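GrpB family protein (Enterococcus faecalis, PDB 2NRK) is of unknown function but belongs to the GrpB (UPF0157) family, whose kinship with nucleotidyltransferases suggests, without proof, a role in handling nucleotides. Local coordinates at residues K31-K36 with V58-I63; V16-E21 with P52-L57; S42-N47 with Y123-P128. All coordinates share one frame; numbering follows the deposited sequence.

Interaction 1: K31-K36 with V58-I63; sequences KENCLK and VIVEEI
Leu35 and Lys36 both face the single residue Ile59, which makes this antiparallel strand pair a textbook case of the classic beta bulge. One extra residue on the 34-36 side shifts the register by one between the pairs Cys34-Val60 and Lys36-Ile59, and the short strands 34-36 and 58-60 run at 128° to one another. The Ile59 carbonyl serves the bulge: it takes a short hydrogen bond from Leu35 N (2.7 Å to Ile59 O) and a weak one from Lys36 N. In return Ile59 N gives an almost straight bond to Lys36 O (2.9 Å). Beyond the bulge, Glu61 N reaches Asn33 O at 3.0 Å, as strand 54-60 gives way to a loop.

Leu35 CG and its methyls lie across the Glu61 CB-CG chain at about a right angle, with Leu35 CG and Glu61 CG 3.8 Å apart. Glu61 carries its carboxylate on to a salt bridge with Lys169 of the second subunit. Trp172 of that subunit packs on Lys36 and Ile59, and its Glu173 on Leu35, so the edge of the sheet is also part of the dimer contact. On the face of Cys34 and Val60 the side chains meet at van der Waals range, Cys34 SG standing 4.2 Å from Val58 CG1; Val58 and Val60 also pack on strand 101-107.

Asn33 extends the pairing with a side chain that imitates a strand backbone. Its CG is turned anti to the main-chain N (chi1 -167°), which swings the amide over to Glu62. There Asn33 OD1 accepts the N-H of Glu62 on a lone pair at 2.9 Å, while Asn33 ND2 donates to Glu62 O at 3.0 Å.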
loop_
_atom_site.group_PDB
_atom_site.type_symbol
_atom_site.label_atom_id
_atom_site.label_comp_id
_atom_site.label_asym_id
_atom_site.label_seq_id
_atom_site.Cartn_x
_atom_site.Cartn_y
_atom_site.Cartn_z
ATOM N N LYS A 31 2.474 -21.172 -8.860
ATOM C CA LYS A 31 2.193 -22.015 -7.693
ATOM C C LYS A 31 2.165 -21.191 -6.401
ATOM O O LYS A 31 1.628 -20.075 -6.401
ATOM C CB LYS A 31 3.158 -23.212 -7.621
ATOM C CG LYS A 31 3.072 -24.091 -8.890
ATOM C CD LYS A 31 3.914 -25.323 -8.854
ATOM C CE LYS A 31 3.898 -25.941 -10.264
ATOM N NZ LYS A 31 4.701 -27.177 -10.302
ATOM N N GLU A 32 2.767 -21.722 -5.334
ATOM C CA GLU A 32 2.673 -21.113 -3.996
ATOM C C GLU A 32 3.316 -19.739 -3.872
ATOM O O GLU A 32 2.940 -18.965 -2.981
ATOM C CB GLU A 32 3.249 -22.036 -2.910
ATOM C CG GLU A 32 2.558 -23.391 -2.771
ATOM C CD GLU A 32 3.076 -24.428 -3.753
ATOM O OE1 GLU A 32 3.927 -24.091 -4.607
ATOM O OE2 GLU A 32 2.644 -25.598 -3.653
ATOM N N ASN A 33 4.258 -19.423 -4.760
ATOM C CA ASN A 33 4.938 -18.140 -4.715
ATOM C C ASN A 33 3.981 -16.989 -5.090
ATOM O O ASN A 33 4.261 -15.823 -4.800
ATOM C CB ASN A 33 6.120 -18.161 -5.675
ATOM C CG ASN A 33 7.070 -17.002 -5.474
ATOM O OD1 ASN A 33 7.180 -16.431 -4.383
ATOM N ND2 ASN A 33 7.785 -16.662 -6.529
ATOM N N CYS A 34 2.869 -17.326 -5.736
ATOM C CA CYS A 34 1.903 -16.303 -6.188
ATOM C C CYS A 34 0.921 -15.960 -5.075
ATOM O O CYS A 34 0.140 -16.819 -4.621
ATOM C CB CYS A 34 1.134 -16.773 -7.420
ATOM S SG CYS A 34 -0.015 -15.514 -8.038
ATOM N N LEU A 35 0.978 -14.716 -4.606
ATOM C CA LEU A 35 0.062 -14.284 -3.547
ATOM C C LEU A 35 -1.251 -13.799 -4.138
ATOM O O LEU A 35 -2.321 -13.993 -3.514
ATOM C CB LEU A 35 0.674 -13.138 -2.723
ATOM C CG LEU A 35 1.851 -13.568 -1.838
ATOM C CD1 LEU A 35 2.613 -12.346 -1.361
ATOM C CD2 LEU A 35 1.355 -14.381 -0.626
ATOM N N LYS A 36 -1.178 -13.149 -5.305
ATOM C CA LYS A 36 -2.371 -12.533 -5.889
ATOM C C LYS A 36 -2.101 -12.182 -7.356
ATOM O O LYS A 36 -1.018 -11.740 -7.690
ATOM C CB LYS A 36 -2.709 -11.248 -5.101
ATOM C CG LYS A 36 -3.986 -10.554 -5.526
ATOM C CD LYS A 36 -5.176 -11.393 -5.109
ATOM C CE LYS A 36 -6.451 -10.686 -5.525
ATOM N NZ LYS A 36 -7.545 -11.444 -4.894
ATOM N N VAL A 58 1.004 -9.225 -10.809
ATOM C CA VAL A 58 1.238 -10.481 -10.102
ATOM C C VAL A 58 2.126 -10.152 -8.889
ATOM O O VAL A 58 3.230 -9.605 -9.045
ATOM C CB VAL A 58 1.952 -11.502 -11.027
ATOM C CG1 VAL A 58 2.237 -12.765 -10.259
ATOM C CG2 VAL A 58 1.097 -11.825 -12.250
ATOM N N ILE A 59 1.645 -10.510 -7.702
ATOM C CA ILE A 59 2.361 -10.202 -6.465
ATOM C C ILE A 59 2.870 -11.518 -5.909
ATOM O O ILE A 59 2.081 -12.461 -5.723
ATOM C CB ILE A 59 1.406 -9.510 -5.453
ATOM C CG1 ILE A 59 0.823 -8.248 -6.094
ATOM C CG2 ILE A 59 2.166 -9.229 -4.182
ATOM C CD1 ILE A 59 -0.323 -7.651 -5.239
ATOM N N VAL A 60 4.178 -11.599 -5.673
ATOM C CA VAL A 60 4.826 -12.848 -5.238
ATOM C C VAL A 60 5.574 -12.693 -3.916
ATOM O O VAL A 60 5.925 -11.569 -3.507
ATOM C CB VAL A 60 5.842 -13.392 -6.323
ATOM C CG1 VAL A 60 5.091 -13.700 -7.619
ATOM C CG2 VAL A 60 7.006 -12.388 -6.559
ATOM N N GLU A 61 5.840 -13.824 -3.256
ATOM C CA GLU A 61 6.615 -13.808 -2.013
ATOM C C GLU A 61 8.080 -13.500 -2.272
ATOM O O GLU A 61 8.700 -12.745 -1.515
ATOM C CB GLU A 61 6.475 -15.145 -1.277
ATOM C CG GLU A 61 5.066 -15.356 -0.783
ATOM C CD GLU A 61 4.954 -16.430 0.303
ATOM O OE1 GLU A 61 5.859 -16.543 1.179
ATOM O OE2 GLU A 61 3.927 -17.144 0.259
ATOM N N GLU A 62 8.624 -14.097 -3.342
ATOM C CA GLU A 62 10.053 -14.005 -3.653
ATOM C C GLU A 62 10.267 -13.786 -5.146
ATOM O O GLU A 62 10.012 -14.681 -5.949
ATOM C CB GLU A 62 10.774 -15.293 -3.274
ATOM C CG GLU A 62 10.805 -15.631 -1.814
ATOM C CD GLU A 62 11.584 -16.908 -1.584
ATOM O OE1 GLU A 62 12.798 -16.910 -1.879
ATOM O OE2 GLU A 62 10.964 -17.905 -1.157
ATOM N N ILE A 63 10.743 -12.599 -5.501
ATOM C CA ILE A 63 10.907 -12.243 -6.914
ATOM C C ILE A 63 11.987 -13.064 -7.616
ATOM O O ILE A 63 11.802 -13.490 -8.748
ATOM C CB ILE A 63 11.081 -10.712 -7.136
ATOM C CG1 ILE A 63 10.838 -10.346 -8.628
ATOM C CG2 ILE A 63 12.421 -10.193 -6.672
ATOM C CD1 ILE A 63 9.400 -10.516 -9.099
HETATM O O HOH W 1 1.873 -17.413 -1.364
HETATM O O HOH W 2 7.880 -18.492 -2.296
#

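Interaction 2: V16-E21 with P52-L57; sequences VEQFEE and PIIDFL
Phe19 and Phe56 illustrate how a helix is seated on a beta sheet by aromatic and branched side chains, with no direct hydrogen bond between the two segments. Helix 16-21 passes above strand 54-57 with the axes 9.0 Å apart at 40°, an alpha-over-beta layer.

The aromatic component is a slipped pair. The two rings are nearly parallel, their planes meeting at 24°, but they slide past each other in opposite directions until the centroids are 5.2 Å apart and there is little overlap. What remains is a close approach, Phe19 CD1 lying 3.3 Å from Phe56 CE1. The edge of the Phe56 ring at CE1 also meets the helix backbone: Phe19 O sits in the plane of the Phe56 ring, 3.4 Å from that carbon, an approach that probably sets the slightly positive C-H edge against the oxygen.

The aliphatic component belongs to Ile54, whose two branches divide the work, chi1 of -50° sending them to different partners. CG2 meets Phe19 CB at 3.9 Å, at the edge of the ring, whereas CG1 and CD1 cross the Gln18 chain at about a right angle, with CD1 3.7 Å from Gln18 NE2.

The polar component is indirect: one water accepts from Gln18 NE2 (2.8 Å) and donates to Pro52 O.

Around this core, Trp15 of helix 14-30 packs on Ile54, and Glu22 and Leu26 of the same helix on Phe56. His39 of strand 34-40 stacks on Phe19, and strand 101-107 pairs with 54-60 along its other side.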
loop_
_atom_site.group_PDB
_atom_site.type_symbol
_atom_site.label_atom_id
_atom_site.label_comp_id
_atom_site.label_asym_id
_atom_site.label_seq_id
_atom_site.Cartn_x
_atom_site.Cartn_y
_atom_site.Cartn_z
ATOM N N VAL A 16 -12.381 -8.881 -19.539
ATOM C CA VAL A 16 -12.473 -9.516 -18.216
ATOM C C VAL A 16 -12.284 -11.046 -18.324
ATOM O O VAL A 16 -11.598 -11.642 -17.489
ATOM C CB VAL A 16 -13.795 -9.153 -17.506
ATOM C CG1 VAL A 16 -13.828 -9.794 -16.114
ATOM C CG2 VAL A 16 -13.892 -7.596 -17.375
ATOM N N GLU A 17 -12.908 -11.640 -19.347
ATOM C CA GLU A 17 -12.780 -13.078 -19.652
ATOM C C GLU A 17 -11.322 -13.404 -19.917
ATOM O O GLU A 17 -10.768 -14.341 -19.338
ATOM C CB GLU A 17 -13.589 -13.465 -20.907
ATOM C CG GLU A 17 -14.987 -12.894 -20.957
ATOM C CD GLU A 17 -15.775 -13.249 -22.212
ATOM O OE1 GLU A 17 -15.269 -14.008 -23.072
ATOM O OE2 GLU A 17 -16.916 -12.752 -22.323
ATOM N N GLN A 18 -10.720 -12.606 -20.801
ATOM C CA GLN A 18 -9.326 -12.756 -21.203
ATOM C C GLN A 18 -8.408 -12.674 -19.995
ATOM O O GLN A 18 -7.480 -13.482 -19.874
ATOM C CB GLN A 18 -8.950 -11.693 -22.241
ATOM C CG GLN A 18 -9.690 -11.934 -23.552
ATOM C CD GLN A 18 -9.647 -10.742 -24.494
ATOM O OE1 GLN A 18 -10.591 -10.524 -25.265
ATOM N NE2 GLN A 18 -8.574 -9.975 -24.441
ATOM N N PHE A 19 -8.665 -11.712 -19.107
ATOM C CA PHE A 19 -7.893 -11.594 -17.898
ATOM C C PHE A 19 -8.009 -12.878 -17.048
ATOM O O PHE A 19 -7.021 -13.451 -16.650
ATOM C CB PHE A 19 -8.314 -10.385 -17.052
ATOM C CG PHE A 19 -7.797 -10.479 -15.636
ATOM C CD1 PHE A 19 -6.477 -10.198 -15.368
ATOM C CD2 PHE A 19 -8.601 -10.954 -14.601
ATOM C CE1 PHE A 19 -5.944 -10.348 -14.079
ATOM C CE2 PHE A 19 -8.052 -11.106 -13.293
ATOM C CZ PHE A 19 -6.747 -10.813 -13.047
ATOM N N GLU A 20 -9.238 -13.301 -16.753
ATOM C CA GLU A 20 -9.430 -14.425 -15.840
ATOM C C GLU A 20 -8.824 -15.736 -16.380
ATOM O O GLU A 20 -8.223 -16.490 -15.624
ATOM C CB GLU A 20 -10.899 -14.515 -15.467
ATOM C CG GLU A 20 -11.197 -13.308 -14.556
ATOM C CD GLU A 20 -12.495 -13.413 -13.859
ATOM O OE1 GLU A 20 -13.243 -14.343 -14.189
ATOM O OE2 GLU A 20 -12.801 -12.538 -13.026
ATOM N N GLU A 21 -8.920 -15.951 -17.683
ATOM C CA GLU A 21 -8.397 -17.162 -18.312
ATOM C C GLU A 21 -6.868 -17.197 -18.142
ATOM O O GLU A 21 -6.270 -18.216 -17.755
ATOM C CB GLU A 21 -8.720 -17.110 -19.787
ATOM C CG GLU A 21 -8.353 -18.341 -20.572
ATOM C CD GLU A 21 -9.210 -18.480 -21.841
ATOM O OE1 GLU A 21 -10.442 -18.192 -21.791
ATOM O OE2 GLU A 21 -8.651 -18.885 -22.884
ATOM N N PRO A 52 -6.329 -2.936 -26.671
ATOM C CA PRO A 52 -6.758 -4.270 -26.222
ATOM C C PRO A 52 -5.582 -5.149 -25.815
ATOM O O PRO A 52 -5.334 -6.206 -26.437
ATOM C CB PRO A 52 -7.463 -4.839 -27.453
ATOM C CG PRO A 52 -6.820 -4.190 -28.587
ATOM C CD PRO A 52 -6.421 -2.797 -28.141
ATOM N N ILE A 53 -4.845 -4.683 -24.811
ATOM C CA ILE A 53 -3.715 -5.401 -24.236
ATOM C C ILE A 53 -4.038 -5.536 -22.747
ATOM O O ILE A 53 -4.238 -4.530 -22.050
ATOM C CB ILE A 53 -2.384 -4.613 -24.373
ATOM C CG1 ILE A 53 -2.084 -4.331 -25.858
ATOM C CG2 ILE A 53 -1.245 -5.387 -23.731
ATOM C CD1 ILE A 53 -0.872 -3.436 -26.062
ATOM N N ILE A 54 -4.131 -6.776 -22.278
ATOM C CA ILE A 54 -4.544 -7.004 -20.892
ATOM C C ILE A 54 -3.313 -6.880 -20.001
ATOM O O ILE A 54 -2.321 -7.584 -20.227
ATOM C CB ILE A 54 -5.150 -8.414 -20.674
ATOM C CG1 ILE A 54 -6.255 -8.774 -21.697
ATOM C CG2 ILE A 54 -5.670 -8.563 -19.227
ATOM C CD1 ILE A 54 -7.460 -7.864 -21.664
ATOM N N ASP A 55 -3.398 -6.011 -18.990
ATOM C CA ASP A 55 -2.340 -5.890 -17.971
ATOM C C ASP A 55 -2.645 -6.697 -16.724
ATOM O O ASP A 55 -3.773 -6.583 -16.141
ATOM C CB ASP A 55 -2.128 -4.432 -17.544
ATOM C CG ASP A 55 -1.617 -3.580 -18.681
ATOM O OD1 ASP A 55 -0.409 -3.653 -18.966
ATOM O OD2 ASP A 55 -2.443 -2.849 -19.288
ATOM N N PHE A 56 -1.638 -7.455 -16.294
ATOM C CA PHE A 56 -1.671 -8.309 -15.081
ATOM C C PHE A 56 -0.689 -7.809 -14.042
ATOM O O PHE A 56 0.482 -7.504 -14.374
ATOM C CB PHE A 56 -1.304 -9.773 -15.413
ATOM C CG PHE A 56 -2.192 -10.398 -16.446
ATOM C CD1 PHE A 56 -3.200 -11.278 -16.063
ATOM C CD2 PHE A 56 -2.043 -10.093 -17.794
ATOM C CE1 PHE A 56 -4.084 -11.827 -17.011
ATOM C CE2 PHE A 56 -2.909 -10.648 -18.744
ATOM C CZ PHE A 56 -3.937 -11.520 -18.354
ATOM N N LEU A 57 -1.175 -7.682 -12.798
ATOM C CA LEU A 57 -0.309 -7.385 -11.642
ATOM C C LEU A 57 -0.193 -8.674 -10.854
ATOM O O LEU A 57 -1.191 -9.200 -10.384
ATOM C CB LEU A 57 -0.913 -6.272 -10.777
ATOM C CG LEU A 57 -0.141 -5.953 -9.468
ATOM C CD1 LEU A 57 1.305 -5.522 -9.746
ATOM C CD2 LEU A 57 -0.853 -4.844 -8.673
HETATM O O HOH W 3 -7.450 -8.392 -26.412
#

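Interaction 3: S42-N47 with Y123-P128; sequences STSVPN and YLRENP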
loop_
_atom_site.group_PDB
_atom_site.type_symbol
_atom_site.label_atom_id
_atom_site.label_comp_id
_atom_site.label_asym_id
_atom_site.label_seq_id
_atom_site.Cartn_x
_atom_site.Cartn_y
_atom_site.Cartn_z
ATOM N N SER A 42 -5.784 0.000 -18.191
ATOM C CA SER A 42 -7.080 0.515 -18.686
ATOM C C SER A 42 -8.102 -0.578 -18.930
ATOM O O SER A 42 -9.319 -0.319 -18.771
ATOM C CB SER A 42 -6.877 1.364 -19.934
ATOM O OG SER A 42 -6.196 2.548 -19.546
ATOM N N THR A 43 -7.657 -1.792 -19.288
ATOM C CA THR A 43 -8.670 -2.839 -19.583
ATOM C C THR A 43 -9.394 -3.343 -18.322
ATOM O O THR A 43 -10.408 -4.049 -18.428
ATOM C CB THR A 43 -8.120 -4.052 -20.407
ATOM O OG1 THR A 43 -7.249 -4.832 -19.576
ATOM C CG2 THR A 43 -7.431 -3.593 -21.711
ATOM N N SER A 44 -8.907 -2.946 -17.145
ATOM C CA SER A 44 -9.507 -3.342 -15.867
ATOM C C SER A 44 -10.559 -2.322 -15.393
ATOM O O SER A 44 -11.123 -2.504 -14.324
ATOM C CB SER A 44 -8.420 -3.515 -14.781
ATOM O OG SER A 44 -7.922 -2.257 -14.336
ATOM N N VAL A 45 -10.790 -1.261 -16.175
ATOM C CA VAL A 45 -11.741 -0.213 -15.790
ATOM C C VAL A 45 -12.963 -0.334 -16.693
ATOM O O VAL A 45 -12.908 0.011 -17.881
ATOM C CB VAL A 45 -11.105 1.179 -15.943
ATOM C CG1 VAL A 45 -12.125 2.283 -15.553
ATOM C CG2 VAL A 45 -9.851 1.278 -15.078
ATOM N N PRO A 46 -14.068 -0.878 -16.167
ATOM C CA PRO A 46 -15.214 -0.994 -17.045
ATOM C C PRO A 46 -15.606 0.307 -17.760
ATOM O O PRO A 46 -15.621 1.394 -17.158
ATOM C CB PRO A 46 -16.340 -1.463 -16.099
ATOM C CG PRO A 46 -15.567 -2.318 -15.069
ATOM C CD PRO A 46 -14.293 -1.503 -14.846
ATOM N N ASN A 47 -15.868 0.156 -19.056
ATOM C CA ASN A 47 -16.308 1.232 -19.957
ATOM C C ASN A 47 -15.214 2.237 -20.363
ATOM O O ASN A 47 -15.496 3.243 -21.026
ATOM C CB ASN A 47 -17.582 1.910 -19.435
ATOM C CG ASN A 47 -18.670 0.906 -19.091
ATOM O OD1 ASN A 47 -18.911 -0.053 -19.831
ATOM N ND2 ASN A 47 -19.334 1.121 -17.965
ATOM N N TYR A 123 -9.262 4.227 -8.546
ATOM C CA TYR A 123 -9.679 5.619 -8.704
ATOM C C TYR A 123 -10.438 5.818 -10.029
ATOM O O TYR A 123 -11.468 6.484 -10.065
ATOM C CB TYR A 123 -8.429 6.498 -8.661
ATOM C CG TYR A 123 -8.683 7.983 -8.656
ATOM C CD1 TYR A 123 -9.340 8.603 -7.576
ATOM C CD2 TYR A 123 -8.244 8.781 -9.719
ATOM C CE1 TYR A 123 -9.574 10.005 -7.568
ATOM C CE2 TYR A 123 -8.427 10.194 -9.703
ATOM C CZ TYR A 123 -9.107 10.786 -8.616
ATOM O OH TYR A 123 -9.304 12.153 -8.574
ATOM N N LEU A 124 -9.932 5.249 -11.131
ATOM C CA LEU A 124 -10.656 5.390 -12.411
ATOM C C LEU A 124 -12.028 4.685 -12.337
ATOM O O LEU A 124 -13.008 5.214 -12.865
ATOM C CB LEU A 124 -9.861 4.814 -13.571
ATOM C CG LEU A 124 -8.640 5.658 -13.909
ATOM C CD1 LEU A 124 -7.869 4.994 -15.066
ATOM C CD2 LEU A 124 -9.030 7.104 -14.294
ATOM N N ARG A 125 -12.077 3.517 -11.686
ATOM C CA ARG A 125 -13.336 2.793 -11.527
ATOM C C ARG A 125 -14.362 3.620 -10.777
ATOM O O ARG A 125 -15.556 3.498 -11.065
ATOM C CB ARG A 125 -13.111 1.491 -10.753
ATOM C CG ARG A 125 -12.415 0.409 -11.591
ATOM C CD ARG A 125 -12.130 -0.818 -10.732
ATOM N NE ARG A 125 -11.698 -1.961 -11.547
ATOM C CZ ARG A 125 -11.475 -3.194 -11.079
ATOM N NH1 ARG A 125 -11.578 -3.451 -9.765
ATOM N NH2 ARG A 125 -11.126 -4.181 -11.919
ATOM N N GLU A 126 -13.909 4.439 -9.823
ATOM C CA GLU A 126 -14.832 5.266 -8.993
ATOM C C GLU A 126 -15.132 6.661 -9.554
ATOM O O GLU A 126 -15.974 7.409 -9.010
ATOM C CB GLU A 126 -14.278 5.421 -7.568
ATOM C CG GLU A 126 -14.006 4.132 -6.826
ATOM C CD GLU A 126 -15.249 3.328 -6.469
ATOM O OE1 GLU A 126 -16.388 3.867 -6.513
ATOM O OE2 GLU A 126 -15.072 2.136 -6.124
ATOM N N ASN A 127 -14.449 7.020 -10.638
ATOM C CA ASN A 127 -14.517 8.358 -11.211
ATOM C C ASN A 127 -14.714 8.274 -12.715
ATOM O O ASN A 127 -13.798 8.556 -13.471
ATOM C CB ASN A 127 -13.240 9.148 -10.861
ATOM C CG ASN A 127 -13.196 9.517 -9.402
ATOM O OD1 ASN A 127 -13.788 10.536 -9.002
ATOM N ND2 ASN A 127 -12.579 8.670 -8.586
ATOM N N PRO A 128 -15.933 7.905 -13.154
ATOM C CA PRO A 128 -16.196 7.745 -14.595
ATOM C C PRO A 128 -15.911 8.996 -15.426
ATOM O O PRO A 128 -15.485 8.868 -16.570
ATOM C CB PRO A 128 -17.694 7.354 -14.645
ATOM C CG PRO A 128 -18.271 7.855 -13.308
ATOM C CD PRO A 128 -17.128 7.594 -12.344
#
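Arg125 reaches from the end of helix 111-126 to grip one carbonyl oxygen, Ser44 O, with two nitrogens side-on. Its chain runs extended from CG to NE (chi2 176°, chi3 169°), bringing the guanidinium edge-first to the loop. Ser44 O lies in the guanidinium plane and is 2.9 Å from both Arg125 NE and Arg125 NH2. The two donors differ in approach: NH2 arrives in the carbonyl plane, on a lone pair, while NE is tilted 24° from that plane.

Beside this grip, Val45 and Leu124 cross at about a right angle. Both methyls of Val45 touch Leu124 CB, CG2 at 3.8 Å and CG1 at 3.9 Å, and Ile130, Tyr134 and Ile163 of the following helices also pack on Leu124. Asn127, between the two helices, turns its ND2 back to Tyr123 O (2.9 Å), and its CG rests over one face of the Tyr123 ring.

The loop carries Gly41-Ser42, reminiscent of the Gly-Ser motif of nucleotidyltransferases, though no role is established here. Ser44 OG bonds to Gly41 O and Ser42 OG to Lys138, tying the turn internally and to helix 128-142. Chemically, a double N-H grip holds the guanidinium edge on the carbonyl oxygen and satisfies that oxygen twice, and the positive charge probably polarises the Ser44-Val45 peptide.

The three contacts interlock along the chain, for the segments of every pair alternate in sequence. Interactions 1 and 2 share strand 54-60: 52-57 runs straight into 58-63, while helix 14-30 leads into strand 34-40, the neighbour of 54-60 in the five-stranded mixed sheet. Their centres are about 18 Å apart. The centre of interaction 3 lies about 14 Å from that of interaction 2, which it touches where Thr43 packs on Ile53 and Ile54, and about 25 Å from that of interaction 1. Together, strand 54-60 pairs with the edge strand and packs against helix 14-30, and the loop leading into it meets the end of helix 111-126.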